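Lmo1499 protein (PDB 4IIW) probably acts as a lytic transglycosylase that cuts nascent peptidoglycan strands endolytically and so ends their elongation. Local coordinates at residues Tyr117-Ile122 with His170-Leu176; Ser226-Glu230 with Asn299-Met305. One frame throughout, in Å; residues are numbered along the deposited sequence.

Interaction 1. Residues Tyr117-Ile122 with His170-Leu176; sequences YTLDQI and HPLEGYL
The carboxylate of E173, from the loop 170-176, comes up against T118 and L119 at the start of helix 119-129. T118 is the N-cap: its backbone N gives a bond of 3.1 Å to Q121 OE1, while Q121 N returns a weak one to T118 OG1. L119 N donates to E173 OE2 at 2.8 Å, on the syn side of the carboxylate and 20° out of its plane, with a bent N-H...O angle of 139°. E173 gets there because CG stands anti to its backbone N and the chain then folds at chi2 (74°), bringing the acid back along the leucine; its other oxygen, OE1, is bonded to Y264 OH. The L119 side chain slides past H170 with CD1 3.6 Å from H170 CB, and its other branch, CD2, meets L176 CD2 at 3.7 Å, the two leucines crossing at about a right angle. One turn on, I122 CD1 lies 3.8 Å from L176 CB. M142 of helix 135-143 also touches L119, I122 and L176, and M197 of helix 190-204 touches I122 and L176. The arrangement is a helix N-terminus with a capping box, where a carboxylate from a distant loop takes a further N-H of the first turn.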
# COMPACT_ATOMS: atom_id res chain seq x y z
N TYR B 117 -3.05 -38.62 30.63
CA TYR B 117 -2.02 -38.35 29.65
C TYR B 117 -1.10 -39.53 29.41
O TYR B 117 -0.73 -40.26 30.33
CB TYR B 117 -1.18 -37.14 30.07
CG TYR B 117 -1.61 -35.84 29.46
CD1 TYR B 117 -2.95 -35.51 29.37
CD2 TYR B 117 -0.66 -34.90 29.01
CE1 TYR B 117 -3.36 -34.30 28.81
CE2 TYR B 117 -1.07 -33.67 28.45
CZ TYR B 117 -2.43 -33.39 28.35
OH TYR B 117 -2.89 -32.21 27.81
N THR B 118 -0.72 -39.69 28.14
CA THR B 118 0.20 -40.72 27.69
C THR B 118 1.59 -40.14 27.68
O THR B 118 1.76 -38.92 27.79
CB THR B 118 -0.10 -41.11 26.26
OG1 THR B 118 0.17 -39.99 25.39
CG2 THR B 118 -1.57 -41.52 26.12
N LEU B 119 2.60 -40.98 27.52
CA LEU B 119 3.99 -40.48 27.48
C LEU B 119 4.19 -39.49 26.32
O LEU B 119 4.95 -38.54 26.43
CB LEU B 119 5.01 -41.62 27.37
CG LEU B 119 5.06 -42.71 28.45
CD1 LEU B 119 6.16 -43.72 28.09
CD2 LEU B 119 5.29 -42.14 29.84
N ASP B 120 3.49 -39.69 25.21
CA ASP B 120 3.65 -38.78 24.06
C ASP B 120 3.24 -37.35 24.44
O ASP B 120 3.93 -36.38 24.12
CB ASP B 120 2.86 -39.26 22.84
CG ASP B 120 3.51 -38.85 21.53
OD1 ASP B 120 4.51 -39.52 21.16
OD2 ASP B 120 3.04 -37.90 20.86
N GLN B 121 2.11 -37.24 25.13
CA GLN B 121 1.55 -35.95 25.55
C GLN B 121 2.42 -35.31 26.63
O GLN B 121 2.58 -34.08 26.67
CB GLN B 121 0.11 -36.13 26.03
CG GLN B 121 -0.84 -36.60 24.94
CD GLN B 121 -2.23 -37.01 25.44
OE1 GLN B 121 -2.36 -37.68 26.45
NE2 GLN B 121 -3.25 -36.63 24.69
N ILE B 122 2.98 -36.14 27.51
CA ILE B 122 3.87 -35.65 28.55
C ILE B 122 5.09 -35.08 27.85
O ILE B 122 5.62 -34.06 28.25
CB ILE B 122 4.26 -36.77 29.55
CG1 ILE B 122 3.02 -37.22 30.33
CG2 ILE B 122 5.33 -36.28 30.56
CD1 ILE B 122 3.25 -38.46 31.22
N HIS B 170 5.52 -48.96 25.56
CA HIS B 170 6.44 -48.03 26.22
C HIS B 170 6.55 -48.34 27.71
O HIS B 170 5.67 -48.02 28.48
CB HIS B 170 5.96 -46.59 26.00
CG HIS B 170 5.70 -46.25 24.57
ND1 HIS B 170 6.70 -46.25 23.61
CD2 HIS B 170 4.57 -45.86 23.93
CE1 HIS B 170 6.19 -45.90 22.45
NE2 HIS B 170 4.90 -45.66 22.61
N PRO B 171 7.65 -48.94 28.11
CA PRO B 171 7.83 -49.41 29.48
C PRO B 171 7.28 -48.52 30.62
O PRO B 171 6.65 -49.05 31.52
CB PRO B 171 9.33 -49.56 29.59
CG PRO B 171 9.75 -49.92 28.22
CD PRO B 171 8.89 -49.10 27.33
N LEU B 172 7.51 -47.21 30.56
CA LEU B 172 7.09 -46.31 31.66
C LEU B 172 5.70 -45.71 31.47
O LEU B 172 5.28 -44.82 32.23
CB LEU B 172 8.14 -45.21 31.87
CG LEU B 172 9.54 -45.73 32.25
CD1 LEU B 172 10.56 -44.60 32.25
CD2 LEU B 172 9.55 -46.40 33.61
N GLU B 173 4.96 -46.19 30.48
CA GLU B 173 3.61 -45.68 30.27
C GLU B 173 2.87 -45.88 31.58
O GLU B 173 2.85 -46.97 32.12
CB GLU B 173 2.91 -46.42 29.13
CG GLU B 173 1.64 -45.76 28.68
CD GLU B 173 1.88 -44.48 27.86
OE1 GLU B 173 2.36 -44.58 26.71
OE2 GLU B 173 1.54 -43.39 28.36
N GLY B 174 2.33 -44.81 32.13
CA GLY B 174 1.57 -44.86 33.39
C GLY B 174 2.36 -44.57 34.65
O GLY B 174 1.77 -44.36 35.72
N TYR B 175 3.68 -44.55 34.55
CA TYR B 175 4.55 -44.35 35.72
C TYR B 175 5.02 -42.91 35.98
O TYR B 175 5.71 -42.65 36.94
CB TYR B 175 5.73 -45.30 35.63
CG TYR B 175 5.36 -46.74 35.85
CD1 TYR B 175 4.88 -47.53 34.81
CD2 TYR B 175 5.48 -47.32 37.10
CE1 TYR B 175 4.54 -48.87 35.02
CE2 TYR B 175 5.15 -48.65 37.32
CZ TYR B 175 4.68 -49.42 36.28
OH TYR B 175 4.36 -50.75 36.53
N LEU B 176 4.61 -41.98 35.13
CA LEU B 176 4.92 -40.56 35.33
C LEU B 176 3.67 -39.89 35.93
O LEU B 176 2.69 -39.65 35.24
CB LEU B 176 5.34 -39.92 34.00
CG LEU B 176 6.72 -40.34 33.49
CD1 LEU B 176 6.92 -41.82 33.48
CD2 LEU B 176 6.95 -39.75 32.10

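Interaction 2. Residues Ser226-Glu230 with Asn299-Met305; sequences SSIIE and NSGDSSM
The backbones come nearest at two points, S226 to M305 with CA atoms 5.1 Å apart and S227 to S300 at 5.6 Å, so the start of helix 302-309 and the residues leading into it lie close against helix 219-232. E230 supplies the polar link. Its OE1 accepts from G301 N at 3.1 Å, nearly straight at 177°, and from S304 OG at 2.6 Å. Both donors stand well out of the carboxylate plane and arrive from opposite faces, gripping this one buried oxygen between the N-cap residue and the first turn of the second helix. With CG anti to the backbone N (chi1 -173°) and a bend at chi2, the glutamate folds across toward that helix start. E230 OE2 has a long, weak ion pair with R239. Small side chains allow the close approach elsewhere: S226 CB packs 3.7 Å from S300 CB, and S226 OG, bonded to F222 O in its own helix, lies 3.6 Å from CG of selenomethionine M305. I229 CG2 is 4.0 Å from S304 OG. Beyond the two segments, I229 also touches A307 and A308 farther along helix 302-309 and R239 and A243 of helix 239-251, while M305 packs back on F222 and L223, so helix 219-232 is flanked here by both of those helices.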
# COMPACT_ATOMS: atom_id res chain seq x y z
N SER B 226 -6.25 -48.72 36.78
CA SER B 226 -6.47 -47.31 37.02
C SER B 226 -6.58 -46.57 35.70
O SER B 226 -7.50 -45.78 35.54
CB SER B 226 -5.35 -46.72 37.88
OG SER B 226 -5.35 -47.32 39.15
N SER B 227 -5.69 -46.86 34.75
CA SER B 227 -5.69 -46.14 33.47
C SER B 227 -6.92 -46.39 32.59
O SER B 227 -7.45 -45.45 31.99
CB SER B 227 -4.43 -46.44 32.65
OG SER B 227 -4.39 -47.79 32.27
N ILE B 228 -7.36 -47.65 32.50
CA ILE B 228 -8.53 -47.93 31.67
C ILE B 228 -9.75 -47.29 32.32
O ILE B 228 -10.69 -46.89 31.61
CB ILE B 228 -8.72 -49.42 31.35
CG1 ILE B 228 -9.07 -50.25 32.57
CG2 ILE B 228 -7.47 -49.99 30.73
CD1 ILE B 228 -9.29 -51.73 32.23
N ILE B 229 -9.72 -47.16 33.65
CA ILE B 229 -10.81 -46.49 34.39
C ILE B 229 -10.74 -45.00 34.11
O ILE B 229 -11.77 -44.37 33.85
CB ILE B 229 -10.75 -46.73 35.94
CG1 ILE B 229 -10.95 -48.21 36.30
CG2 ILE B 229 -11.83 -45.95 36.65
CD1 ILE B 229 -10.71 -48.52 37.79
N GLU B 230 -9.53 -44.44 34.15
CA GLU B 230 -9.32 -43.00 33.89
C GLU B 230 -9.86 -42.55 32.53
O GLU B 230 -10.66 -41.63 32.45
CB GLU B 230 -7.84 -42.62 34.00
CG GLU B 230 -7.56 -41.11 33.91
CD GLU B 230 -7.89 -40.36 35.20
OE1 GLU B 230 -7.86 -40.99 36.27
OE2 GLU B 230 -8.15 -39.12 35.15
N ASN B 299 -1.53 -42.16 32.58
CA ASN B 299 -1.39 -42.02 34.03
C ASN B 299 -2.79 -41.84 34.63
O ASN B 299 -3.75 -41.71 33.88
CB ASN B 299 -0.41 -40.91 34.43
CG ASN B 299 -0.80 -39.57 33.89
OD1 ASN B 299 -1.90 -39.38 33.35
ND2 ASN B 299 0.10 -38.61 34.04
N SER B 300 -2.90 -41.82 35.95
CA SER B 300 -4.20 -41.77 36.62
C SER B 300 -4.23 -40.86 37.83
O SER B 300 -3.22 -40.67 38.49
CB SER B 300 -4.57 -43.17 37.11
OG SER B 300 -4.62 -44.12 36.06
N GLY B 301 -5.42 -40.33 38.11
CA GLY B 301 -5.67 -39.46 39.27
C GLY B 301 -6.04 -40.34 40.45
O GLY B 301 -6.30 -41.53 40.28
N ASP B 302 -6.06 -39.78 41.66
CA ASP B 302 -6.39 -40.58 42.84
C ASP B 302 -7.76 -41.20 42.71
O ASP B 302 -7.97 -42.35 43.14
CB ASP B 302 -6.31 -39.74 44.09
CG ASP B 302 -4.89 -39.50 44.53
OD1 ASP B 302 -4.20 -40.50 44.85
OD2 ASP B 302 -4.47 -38.33 44.58
N SER B 303 -8.68 -40.46 42.12
CA SER B 303 -10.02 -40.95 41.94
C SER B 303 -10.00 -42.35 41.29
O SER B 303 -10.57 -43.30 41.81
CB SER B 303 -10.82 -39.97 41.11
OG SER B 303 -12.16 -40.40 41.02
N SER B 304 -9.32 -42.45 40.16
CA SER B 304 -9.23 -43.73 39.45
C SER B 304 -8.48 -44.78 40.24
O SER B 304 -8.85 -45.95 40.23
CB SER B 304 -8.58 -43.54 38.09
OG SER B 304 -9.46 -42.84 37.24
N MSE B 305 -7.41 -44.38 40.93
CA MSE B 305 -6.66 -45.33 41.72
C MSE B 305 -7.54 -45.95 42.82
O MSE B 305 -7.51 -47.16 42.99
CB MSE B 305 -5.38 -44.70 42.26
CG MSE B 305 -4.33 -44.53 41.19
SE MSE B 305 -2.75 -43.65 41.83
CE MSE B 305 -1.77 -43.52 40.15

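How the interactions relate
The centres of interactions 1 and 2 are about 13 Å apart, and N299 joins them directly. Its amide uses both ends on the segments of interaction 1: N299 OD1 lies 3.0 Å from Y117 N, and N299 ND2 lies 3.0 Å from L176 O, both probable hydrogen bonds. The side chain thus bridges 117-122 and 170-176, while the backbone leads directly into S300 and G301 of interaction 2. In both interactions a glutamate accepts a backbone N-H at the start of a helix. Interaction 2 is the one beside E232, predicted to be important for catalytic activity, whose side chain is about 6 Å from that of I229; interaction 1 lies away from it.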